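Side-chain contacts in short chain dehydrogenase (A0QTM2 homolog) (Mycobacterium thermoresistibile, PDB 3SC4), which belongs to the short-chain dehydrogenase family and probably catalyses an NAD(P)-dependent oxidation or reduction: residues E59-E62 with Q66-P69; L178-E183 with I189-L194; L268-D271 with S276-P279. All blocks are in the same frame, centred on the assembly; numbering follows the deposited sequence.

Contact 1. Residues E59-E62 with Q66-P69; sequences EIEE and QALP
The carbonyl oxygen of Gln-66 meets the helix through a methyl group alone: Ile-60 CG2 lies 3.8 Å from Gln-66 O, a van der Waals contact, and no hydrogen bond joins the two segments. Gln-66 instead makes its backbone hydrogen bonds inside the sheet, with Ala-34 and Val-36. The weight of the contact falls on Ile-60 and Ala-67, both of which send their CB toward the opposing segment. Ile-60 CG2 comes within 3.7 Å of Ala-67 CB, and Ile-60 CD1 reaches the same methyl from further along, at 4.1 Å. This two-branched approach follows from chi1 of -74°, which sets CG2 anti to the backbone N and swings CG1 to the N side, so that both branches border the alanine. A branched residue can thus wrap a small one, and the shortness of Ala-67 lets helix and strand come to 6.0 Å between Ile-60 CA and Ala-67 CA. Glu-61 adds its aliphatic part: CG rests 4.2 Å from Ala-67 CB, while the extended chain runs on alongside the strand, OE2 staying 4.2 Å from Ala-67 N at the exposed margin. Gln-66 starts away from the helix, but its amide folds back until NE2 is 4.9 Å from Glu-61 CG, a loose approach suited to a polar surface residue. Helix 53-63 here packs on strand 66-71, outermost within this chain, and strand 35-40 completes their beta-alpha-beta unit; Ile-60 also touches Val-36 and Leu-38 of strand 35-40, and Ala-30 of helix 20-30.

Contact 2. Residues L178-E183 with I189-L194; sequences LGIAEE and IASNTL
Ile-180 faces the strand at Ser-191, its CG2 methyl lying 3.8 Å from Ser-191 CB and 3.9 Å from Ser-191 OG. With CG2 anti to the backbone N (chi1 -71°), this branch lies over the serine; the side chain as a whole also packs on Ile-147 of strand 146-149, a fitting role for a bulky residue between helix and sheet. One step on, Ala-181 offers only a methyl, and the strand passes close by: CB is 3.5 Å from Ser-191 O, and 4.8 Å separates Ala-181 CA from Ser-191 CA. Small residues on both sides make such a near approach possible. Serine suits the buried position because its hydroxyl, turned anti to its own N at chi1 -174°, hydrogen-bonds to Ala-177 O in the preceding part of the helix. Near the helix end, Ala-181 O accepts a hydrogen bond from a water at 2.6 Å, and the same water donates to Ile-189 O, also at 2.6 Å, so that the solvent molecule bridges the chain on either side of the turn. Glu-183 binds Ile-109 N and Thr-164 N of the second subunit. Strand 146-149, helix 164-183 and strand 190-195, the two strands parallel and adjacent, form a beta-alpha-beta crossover of the Rossmann fold, and in short-chain dehydrogenases this long helix commonly lies at the subunit interface.

Contact 3. Residues L268-D271 with S276-P279; sequences LGVD and SPNP
Val-270 and Pro-277 bring their CA atoms to 5.1 Å where the chain doubles back through a short loop, both arms being largely extended except at Pro-277, whose psi of -20° bends the returning arm. The proline ring carries most of the contact. Its CB edge meets Leu-268, with Pro-277 CB 3.7 Å from Leu-268 CB, and touches the backbone as well, since the same carbon is 3.7 Å from Gly-269 O. Pro-277 CG lies 3.8 Å from Leu-268 O. The other end of the ring is taken by Val-270: CG1 sits 3.6 Å from Pro-277 CD and 3.5 Å from Pro-277 N. Chi1 of -69° directs CG1 there, anti to the carbonyl carbon of the valine, and leaves CG2 wedged between its own N and carbonyl carbon. Proline is apt here because it presents a compact apolar surface on a nitrogen that has no hydrogen to satisfy. Gly-269 takes part through its carbonyl oxygen alone. Both arms belong to the irregular C-terminal region that follows helix 245-252, beyond the parallel strands of the Rossmann core, and no hydrogen bond runs between them; they are held together by apolar contact and by ties to other loops. Gly-269 is backbone-bonded with Arg-217 and Asp-271 with Arg-197, whose side chain also bonds Ser-276 O through NH1. Asn-278 turns its amide back toward Leu-268, and its OD1 stands 3.1 Å from Pro-277 O, two acceptors with no hydrogen between them. Arg-219 probably makes that closeness tolerable, its NH2 hydrogen-bonding to Asn-278 OD1 and its NH1 reaching Pro-277 O in a weak hydrogen bond.

The contacts follow one another along the chain, each closing before the next opens. Contacts 1 and 2 each pack the end of a helix on the strand that follows it, and both reach the same seven-stranded parallel sheet: contact 1 at strand 66-71, outermost within this chain, contact 2 at strand 190-195, next to the other such strand, 242-244. Their centres are 27 Å apart. Contact 3 lies outside the sheet in the C-terminal loops, across the chain's centre from contact 1, with 32 Å between centres; contact 2 is nearer to contact 3, 25 Å between centres and about 8 Å between nearest atoms. Repeated helix-strand packing thus builds the Rossmann core, with the C-terminal segment laid against it.

Contact 1. Residues E59-E62 with Q66-P69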
loop_
_atom_site.group_PDB
_atom_site.type_symbol
_atom_site.label_atom_id
_atom_site.label_comp_id
_atom_site.label_asym_id
_atom_site.label_seq_id
_atom_site.Cartn_x
_atom_site.Cartn_y
_atom_site.Cartn_z
ATOM N N GLU B 59 12.290 -17.546 26.953
ATOM C CA GLU B 59 11.627 -18.676 26.282
ATOM C C GLU B 59 12.438 -19.150 25.068
ATOM O O GLU B 59 12.577 -20.365 24.852
ATOM C CB GLU B 59 10.169 -18.352 25.901
ATOM C CG GLU B 59 9.200 -18.247 27.099
ATOM C CD GLU B 59 7.719 -18.187 26.674
ATOM O OE1 GLU B 59 7.023 -17.199 27.010
ATOM O OE2 GLU B 59 7.252 -19.120 25.991
ATOM N N ILE B 60 13.002 -18.210 24.308
ATOM C CA ILE B 60 13.875 -18.574 23.184
ATOM C C ILE B 60 15.050 -19.444 23.655
ATOM O O ILE B 60 15.395 -20.430 23.007
ATOM C CB ILE B 60 14.405 -17.311 22.445
ATOM C CG1 ILE B 60 13.281 -16.682 21.613
ATOM C CG2 ILE B 60 15.623 -17.634 21.556
ATOM C CD1 ILE B 60 13.466 -15.192 21.357
ATOM N N GLU B 61 15.655 -19.075 24.783
ATOM C CA GLU B 61 16.827 -19.798 25.307
ATOM C C GLU B 61 16.439 -21.166 25.835
ATOM O O GLU B 61 17.081 -22.159 25.510
ATOM C CB GLU B 61 17.554 -18.977 26.379
ATOM C CG GLU B 61 18.218 -17.687 25.813
ATOM C CD GLU B 61 18.805 -16.744 26.887
ATOM O OE1 GLU B 61 18.445 -16.846 28.091
ATOM O OE2 GLU B 61 19.638 -15.893 26.496
ATOM N N GLU B 62 15.359 -21.214 26.608
ATOM C CA GLU B 62 14.805 -22.478 27.115
ATOM C C GLU B 62 14.388 -23.443 25.984
ATOM O O GLU B 62 14.310 -24.658 26.189
ATOM C CB GLU B 62 13.609 -22.206 28.069
ATOM C CG GLU B 62 13.996 -21.723 29.501
ATOM C CD GLU B 62 12.808 -21.105 30.322
ATOM O OE1 GLU B 62 11.710 -20.827 29.736
ATOM O OE2 GLU B 62 12.992 -20.875 31.559
ATOM N N GLN B 66 19.711 -18.893 21.025
ATOM C CA GLN B 66 20.337 -17.733 21.649
ATOM C C GLN B 66 19.444 -16.530 21.315
ATOM O O GLN B 66 18.951 -16.408 20.192
ATOM C CB GLN B 66 21.778 -17.571 21.140
ATOM C CG GLN B 66 22.905 -18.031 22.100
ATOM C CD GLN B 66 22.682 -19.426 22.769
ATOM O OE1 GLN B 66 22.713 -20.481 22.102
ATOM N NE2 GLN B 66 22.487 -19.420 24.102
ATOM N N ALA B 67 19.204 -15.669 22.300
ATOM C CA ALA B 67 18.274 -14.558 22.145
ATOM C C ALA B 67 18.974 -13.224 22.313
ATOM O O ALA B 67 19.875 -13.084 23.125
ATOM C CB ALA B 67 17.121 -14.669 23.134
ATOM N N LEU B 68 18.542 -12.243 21.525
ATOM C CA LEU B 68 19.050 -10.884 21.628
ATOM C C LEU B 68 17.846 -9.943 21.606
ATOM O O LEU B 68 17.423 -9.494 20.548
ATOM C CB LEU B 68 20.021 -10.580 20.484
ATOM C CG LEU B 68 20.687 -9.209 20.585
ATOM C CD1 LEU B 68 21.619 -9.131 21.801
ATOM C CD2 LEU B 68 21.428 -8.892 19.287
ATOM N N PRO B 69 17.273 -9.668 22.779
ATOM C CA PRO B 69 16.177 -8.718 22.812
ATOM C C PRO B 69 16.723 -7.329 22.628
ATOM O O PRO B 69 17.706 -6.989 23.247
ATOM C CB PRO B 69 15.623 -8.879 24.225
ATOM C CG PRO B 69 16.833 -9.293 25.055
ATOM C CD PRO B 69 17.664 -10.131 24.124
#

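Contact 2. Residues L178-E183 with I189-L194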
loop_
_atom_site.group_PDB
_atom_site.type_symbol
_atom_site.label_atom_id
_atom_site.label_comp_id
_atom_site.label_asym_id
_atom_site.label_seq_id
_atom_site.Cartn_x
_atom_site.Cartn_y
_atom_site.Cartn_z
ATOM N N LEU B 178 6.460 -8.890 -2.129
ATOM C CA LEU B 178 6.483 -9.354 -3.511
ATOM C C LEU B 178 7.415 -8.528 -4.388
ATOM O O LEU B 178 8.033 -9.037 -5.308
ATOM C CB LEU B 178 5.075 -9.340 -4.111
ATOM C CG LEU B 178 4.056 -10.234 -3.403
ATOM C CD1 LEU B 178 2.687 -10.160 -4.089
ATOM C CD2 LEU B 178 4.545 -11.693 -3.375
ATOM N N GLY B 179 7.506 -7.246 -4.124
ATOM C CA GLY B 179 8.435 -6.413 -4.862
ATOM C C GLY B 179 9.867 -6.819 -4.569
ATOM O O GLY B 179 10.658 -7.031 -5.487
ATOM N N ILE B 180 10.188 -6.925 -3.279
ATOM C CA ILE B 180 11.481 -7.405 -2.842
ATOM C C ILE B 180 11.822 -8.748 -3.487
ATOM O O ILE B 180 12.950 -8.975 -3.835
ATOM C CB ILE B 180 11.517 -7.626 -1.324
ATOM C CG1 ILE B 180 11.514 -6.316 -0.570
ATOM C CG2 ILE B 180 12.775 -8.380 -0.936
ATOM C CD1 ILE B 180 11.381 -6.565 0.931
ATOM N N ALA B 181 10.851 -9.638 -3.631
ATOM C CA ALA B 181 11.136 -10.939 -4.230
ATOM C C ALA B 181 11.712 -10.730 -5.632
ATOM O O ALA B 181 12.719 -11.353 -5.974
ATOM C CB ALA B 181 9.910 -11.839 -4.271
ATOM N N GLU B 182 11.121 -9.819 -6.412
ATOM C CA GLU B 182 11.663 -9.510 -7.734
ATOM C C GLU B 182 13.026 -8.817 -7.703
ATOM O O GLU B 182 13.938 -9.192 -8.475
ATOM C CB GLU B 182 10.671 -8.700 -8.586
ATOM C CG GLU B 182 9.351 -9.437 -8.864
ATOM C CD GLU B 182 9.569 -10.886 -9.309
ATOM O OE1 GLU B 182 10.290 -11.075 -10.319
ATOM O OE2 GLU B 182 9.041 -11.827 -8.643
ATOM N N GLU B 183 13.172 -7.828 -6.822
ATOM C CA GLU B 183 14.368 -6.977 -6.822
ATOM C C GLU B 183 15.585 -7.693 -6.245
ATOM O O GLU B 183 16.715 -7.332 -6.583
ATOM C CB GLU B 183 14.115 -5.651 -6.099
ATOM C CG GLU B 183 13.127 -4.750 -6.852
ATOM C CD GLU B 183 12.876 -3.411 -6.190
ATOM O OE1 GLU B 183 13.039 -3.269 -4.946
ATOM O OE2 GLU B 183 12.501 -2.488 -6.930
ATOM N N ILE B 189 17.863 -13.864 -2.441
ATOM C CA ILE B 189 17.133 -13.799 -1.173
ATOM C C ILE B 189 15.656 -14.063 -1.435
ATOM O O ILE B 189 15.030 -13.345 -2.209
ATOM C CB ILE B 189 17.264 -12.433 -0.481
ATOM C CG1 ILE B 189 18.734 -12.103 -0.185
ATOM C CG2 ILE B 189 16.456 -12.426 0.826
ATOM C CD1 ILE B 189 18.974 -10.613 -0.068
ATOM N N ALA B 190 15.112 -15.094 -0.793
ATOM C CA ALA B 190 13.696 -15.405 -0.894
ATOM C C ALA B 190 12.933 -14.319 -0.180
ATOM O O ALA B 190 13.421 -13.812 0.817
ATOM C CB ALA B 190 13.386 -16.750 -0.272
ATOM N N SER B 191 11.764 -13.948 -0.713
ATOM C CA SER B 191 10.796 -13.121 0.005
ATOM C C SER B 191 9.398 -13.629 -0.275
ATOM O O SER B 191 8.936 -13.617 -1.419
ATOM C CB SER B 191 10.893 -11.647 -0.413
ATOM O OG SER B 191 10.041 -10.824 0.378
ATOM N N ASN B 192 8.719 -14.056 0.775
ATOM C CA ASN B 192 7.380 -14.631 0.665
ATOM C C ASN B 192 6.458 -14.012 1.714
ATOM O O ASN B 192 6.916 -13.409 2.683
ATOM C CB ASN B 192 7.422 -16.162 0.870
ATOM C CG ASN B 192 8.194 -16.886 -0.222
ATOM O OD1 ASN B 192 7.727 -16.989 -1.359
ATOM N ND2 ASN B 192 9.378 -17.387 0.118
ATOM N N THR B 193 5.159 -14.173 1.533
ATOM C CA THR B 193 4.230 -13.813 2.604
ATOM C C THR B 193 3.546 -15.071 3.112
ATOM O O THR B 193 3.435 -16.065 2.388
ATOM C CB THR B 193 3.164 -12.815 2.129
ATOM O OG1 THR B 193 2.337 -13.457 1.162
ATOM C CG2 THR B 193 3.796 -11.567 1.507
ATOM N N LEU B 194 3.048 -15.005 4.344
ATOM C CA LEU B 194 2.426 -16.165 4.986
ATOM C C LEU B 194 1.308 -15.705 5.876
ATOM O O LEU B 194 1.522 -14.808 6.716
ATOM C CB LEU B 194 3.473 -16.931 5.805
ATOM C CG LEU B 194 3.071 -18.239 6.483
ATOM C CD1 LEU B 194 2.653 -19.248 5.422
ATOM C CD2 LEU B 194 4.204 -18.808 7.418
HETATM O O HOH W 1 13.634 -13.278 -4.403
#

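Contact 3. Residues L268-D271 with S276-P279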
loop_
_atom_site.group_PDB
_atom_site.type_symbol
_atom_site.label_atom_id
_atom_site.label_comp_id
_atom_site.label_asym_id
_atom_site.label_seq_id
_atom_site.Cartn_x
_atom_site.Cartn_y
_atom_site.Cartn_z
ATOM N N LEU B 268 -14.868 -24.340 12.084
ATOM C CA LEU B 268 -13.851 -23.315 12.208
ATOM C C LEU B 268 -14.249 -22.040 11.480
ATOM O O LEU B 268 -14.939 -22.079 10.458
ATOM C CB LEU B 268 -12.528 -23.832 11.683
ATOM C CG LEU B 268 -11.868 -24.901 12.544
ATOM C CD1 LEU B 268 -10.727 -25.579 11.807
ATOM C CD2 LEU B 268 -11.373 -24.270 13.837
ATOM N N GLY B 269 -13.826 -20.906 12.028
ATOM C CA GLY B 269 -14.057 -19.596 11.413
ATOM C C GLY B 269 -12.951 -19.265 10.414
ATOM O O GLY B 269 -11.922 -19.961 10.348
ATOM N N VAL B 270 -13.149 -18.207 9.632
ATOM C CA VAL B 270 -12.171 -17.831 8.609
ATOM C C VAL B 270 -11.465 -16.535 8.931
ATOM O O VAL B 270 -12.061 -15.596 9.441
ATOM C CB VAL B 270 -12.800 -17.745 7.159
ATOM C CG1 VAL B 270 -13.168 -19.116 6.669
ATOM C CG2 VAL B 270 -14.014 -16.776 7.099
ATOM N N ASP B 271 -10.186 -16.474 8.601
ATOM C CA ASP B 271 -9.413 -15.233 8.732
ATOM C C ASP B 271 -9.955 -14.246 7.692
ATOM O O ASP B 271 -10.662 -14.627 6.762
ATOM C CB ASP B 271 -7.930 -15.552 8.490
ATOM C CG ASP B 271 -6.969 -14.461 8.964
ATOM O OD1 ASP B 271 -7.384 -13.471 9.579
ATOM O OD2 ASP B 271 -5.751 -14.621 8.732
ATOM N N SER B 276 -12.069 -20.129 3.070
ATOM C CA SER B 276 -12.334 -21.389 3.775
ATOM C C SER B 276 -11.343 -21.649 4.875
ATOM O O SER B 276 -10.179 -21.363 4.730
ATOM C CB SER B 276 -12.253 -22.586 2.802
ATOM O OG SER B 276 -13.104 -22.400 1.685
ATOM N N PRO B 277 -11.790 -22.259 5.966
ATOM C CA PRO B 277 -10.863 -22.553 7.056
ATOM C C PRO B 277 -9.825 -23.626 6.730
ATOM O O PRO B 277 -8.791 -23.667 7.377
ATOM C CB PRO B 277 -11.787 -23.002 8.182
ATOM C CG PRO B 277 -12.987 -23.519 7.474
ATOM C CD PRO B 277 -13.160 -22.728 6.251
ATOM N N ASN B 278 -10.085 -24.463 5.729
ATOM C CA ASN B 278 -9.139 -25.508 5.320
ATOM C C ASN B 278 -8.791 -25.416 3.848
ATOM O O ASN B 278 -9.528 -24.815 3.069
ATOM C CB ASN B 278 -9.693 -26.886 5.626
ATOM C CG ASN B 278 -9.827 -27.135 7.109
ATOM O OD1 ASN B 278 -8.992 -26.722 7.897
ATOM N ND2 ASN B 278 -10.875 -27.827 7.493
ATOM N N PRO B 279 -7.651 -25.996 3.460
ATOM C CA PRO B 279 -7.341 -26.002 2.033
ATOM C C PRO B 279 -8.421 -26.712 1.206
ATOM O O PRO B 279 -9.189 -27.530 1.752
ATOM C CB PRO B 279 -5.996 -26.744 1.956
ATOM C CG PRO B 279 -5.396 -26.539 3.346
ATOM C CD PRO B 279 -6.560 -26.561 4.274
#